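Esterase (uncultured bacterium pCosCE1, PDB 7ATL) hydrolyses carboxylic esters and also shows promiscuous acyltransferase activity, as a family VIII carboxylesterase with a beta-lactamase-like fold. Local coordinates at residues 123-128 against 138-143. Numbering follows the deposited sequence.
Sequences YRLSQP and IKDGME. With EDO (1,2-ethanediol), chain F.
The two backbones come nearest at Arg-124 and Asp-140, whose CA atoms are 6.3 Å apart, a short 3-10 turn at 124-126 meeting an irregular loop at 138-143. The join illustrates how one carboxylate can hold two successive backbone amides of a short 3-10 turn. Asp-140 reaches across and spreads its two oxygens over them: OD1 receives Arg-124 N at 2.9 Å through its syn lone pair, while OD2 takes a weak, bent bond from Leu-125 N (2.8 Å). Asp-140 CG stands anti to its own carbonyl carbon, which sends the carboxylate toward the turn, and OD1 lies at the edge of the Tyr-123 ring, the ring and carboxylate planes 76° apart. A water accepts a hydrogen bond from Tyr-123 OH and donates one to Asp-140 O, bridging the segments, and the same hydroxyl bonds Lys-68, consistent with the SxxK-type site of serine beta-lactamases and family VIII esterases.

Arg-124 makes the second link. Its chain is extended from the backbone and then bends at chi3 (125°), which brings NH1 to Glu-143 OE1 in a 2.7 Å salt bridge, the carboxylate meeting the guanidinium at its edge. Glu-143 in turn curls back on its own loop: OE1 accepts Asp-140 N in a nearly straight bond (171°) and OE2 accepts Gly-141 N at 2.9 Å, which probably steadies the loop carrying Asp-140. An ethanediol, probably from the crystallisation liquor, sets O1 over one guanidinium face and takes a hydrogen bond from Lys-139 NZ.

Both segments flank helix 132-136, whose His-134 touches Arg-124. Strand 246-249 supplies Ile-247 against Leu-125 and Met-142, and Glu-248 as a second carboxylate for Arg-124 NH2.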
loop_
_atom_site.group_PDB
_atom_site.type_symbol
_atom_site.label_atom_id
_atom_site.label_comp_id
_atom_site.label_asym_id
_atom_site.label_seq_id
_atom_site.Cartn_x
_atom_site.Cartn_y
_atom_site.Cartn_z
ATOM N N TYR A 123 2.487 -7.066 12.392
ATOM C CA TYR A 123 1.347 -7.598 11.620
ATOM C C TYR A 123 1.159 -9.043 12.077
ATOM O O TYR A 123 2.188 -9.688 12.340
ATOM C CB TYR A 123 1.643 -7.531 10.123
ATOM C CG TYR A 123 0.940 -6.447 9.352
ATOM C CD1 TYR A 123 -0.421 -6.208 9.503
ATOM C CD2 TYR A 123 1.622 -5.717 8.385
ATOM C CE1 TYR A 123 -1.066 -5.230 8.761
ATOM C CE2 TYR A 123 0.986 -4.749 7.624
ATOM C CZ TYR A 123 -0.354 -4.500 7.823
ATOM O OH TYR A 123 -0.960 -3.537 7.085
ATOM N N ARG A 124 -0.084 -9.500 12.187
ATOM C CA ARG A 124 -0.421 -10.892 12.546
ATOM C C ARG A 124 0.164 -11.811 11.478
ATOM O O ARG A 124 0.595 -12.937 11.835
ATOM C CB ARG A 124 -1.941 -11.036 12.650
ATOM C CG ARG A 124 -2.447 -12.362 13.200
ATOM C CD ARG A 124 -3.965 -12.345 13.193
ATOM N NE ARG A 124 -4.458 -13.504 12.463
ATOM C CZ ARG A 124 -5.272 -13.494 11.410
ATOM N NH1 ARG A 124 -5.745 -12.368 10.906
ATOM N NH2 ARG A 124 -5.642 -14.641 10.872
ATOM N N LEU A 125 0.209 -11.344 10.225
ATOM C CA LEU A 125 0.736 -12.149 9.087
ATOM C C LEU A 125 2.264 -12.265 9.171
ATOM O O LEU A 125 2.802 -13.167 8.483
ATOM C CB LEU A 125 0.258 -11.587 7.746
ATOM C CG LEU A 125 0.541 -10.113 7.455
ATOM C CD1 LEU A 125 2.023 -9.825 7.306
ATOM C CD2 LEU A 125 -0.177 -9.677 6.199
ATOM N N SER A 126 2.939 -11.429 9.977
ATOM C CA SER A 126 4.395 -11.535 10.269
ATOM C C SER A 126 4.644 -12.459 11.457
ATOM O O SER A 126 5.839 -12.648 11.774
ATOM C CB SER A 126 5.031 -10.222 10.569
ATOM O OG SER A 126 4.707 -9.283 9.577
ATOM N N GLN A 127 3.585 -12.958 12.115
ATOM C CA GLN A 127 3.719 -13.778 13.344
ATOM C C GLN A 127 3.396 -15.223 13.006
ATOM O O GLN A 127 2.561 -15.471 12.150
ATOM C CB GLN A 127 2.849 -13.207 14.455
ATOM C CG GLN A 127 3.431 -11.935 15.059
ATOM C CD GLN A 127 2.580 -11.425 16.196
ATOM O OE1 GLN A 127 1.596 -12.046 16.623
ATOM N NE2 GLN A 127 2.953 -10.260 16.685
ATOM N N PRO A 128 4.068 -16.203 13.660
ATOM C CA PRO A 128 3.759 -17.616 13.455
ATOM C C PRO A 128 2.325 -17.884 13.943
ATOM O O PRO A 128 1.790 -17.039 14.627
ATOM C CB PRO A 128 4.808 -18.397 14.277
ATOM C CG PRO A 128 5.702 -17.366 14.959
ATOM C CD PRO A 128 5.130 -15.994 14.663
ATOM N N ILE A 138 -6.441 -10.074 16.884
ATOM C CA ILE A 138 -6.146 -8.852 16.104
ATOM C C ILE A 138 -6.303 -9.180 14.611
ATOM O O ILE A 138 -5.845 -10.243 14.163
ATOM C CB ILE A 138 -4.744 -8.347 16.486
ATOM C CG1 ILE A 138 -4.746 -7.845 17.930
ATOM C CG2 ILE A 138 -4.237 -7.288 15.521
ATOM C CD1 ILE A 138 -3.389 -7.843 18.565
ATOM N N LYS A 139 -6.935 -8.280 13.868
ATOM C CA LYS A 139 -7.160 -8.413 12.412
ATOM C C LYS A 139 -6.177 -7.515 11.654
ATOM O O LYS A 139 -5.853 -6.420 12.129
ATOM C CB LYS A 139 -8.628 -8.096 12.117
ATOM C CG LYS A 139 -9.625 -8.963 12.883
ATOM C CD LYS A 139 -9.498 -10.456 12.585
ATOM C CE LYS A 139 -10.030 -11.361 13.678
ATOM N NZ LYS A 139 -9.461 -12.717 13.533
ATOM N N ASP A 140 -5.716 -7.977 10.500
ATOM C CA ASP A 140 -4.724 -7.244 9.672
ATOM C C ASP A 140 -5.432 -6.343 8.659
ATOM O O ASP A 140 -4.713 -5.593 7.993
ATOM C CB ASP A 140 -3.762 -8.218 8.986
ATOM C CG ASP A 140 -2.714 -8.836 9.901
ATOM O OD1 ASP A 140 -2.459 -8.263 11.010
ATOM O OD2 ASP A 140 -2.107 -9.872 9.471
ATOM N N GLY A 141 -6.762 -6.409 8.535
ATOM C CA GLY A 141 -7.545 -5.534 7.639
ATOM C C GLY A 141 -8.046 -6.211 6.360
ATOM O O GLY A 141 -8.781 -5.549 5.609
ATOM N N MET A 142 -7.724 -7.481 6.090
ATOM C CA MET A 142 -8.067 -8.131 4.785
ATOM C C MET A 142 -8.995 -9.345 4.941
ATOM O O MET A 142 -9.474 -9.858 3.904
ATOM C CB MET A 142 -6.781 -8.531 4.061
ATOM C CG MET A 142 -6.022 -7.296 3.571
ATOM S SD MET A 142 -4.316 -7.666 3.123
ATOM C CE MET A 142 -3.596 -7.793 4.757
ATOM N N GLU A 143 -9.304 -9.723 6.183
ATOM C CA GLU A 143 -10.057 -10.949 6.553
ATOM C C GLU A 143 -11.447 -10.570 7.073
ATOM O O GLU A 143 -11.685 -9.379 7.337
ATOM C CB GLU A 143 -9.285 -11.749 7.608
ATOM C CG GLU A 143 -9.223 -11.085 8.983
ATOM C CD GLU A 143 -8.104 -10.061 9.075
ATOM O OE1 GLU A 143 -6.983 -10.474 9.397
ATOM O OE2 GLU A 143 -8.346 -8.862 8.764
HETATM C C1 EDO F . -6.993 -14.105 15.094
HETATM O O1 EDO F . -6.971 -12.794 14.508
HETATM C C2 EDO F . -6.032 -15.071 14.500
HETATM O O2 EDO F . -6.116 -16.386 14.993
HETATM O O HOH W 1 -3.494 -3.237 7.406
#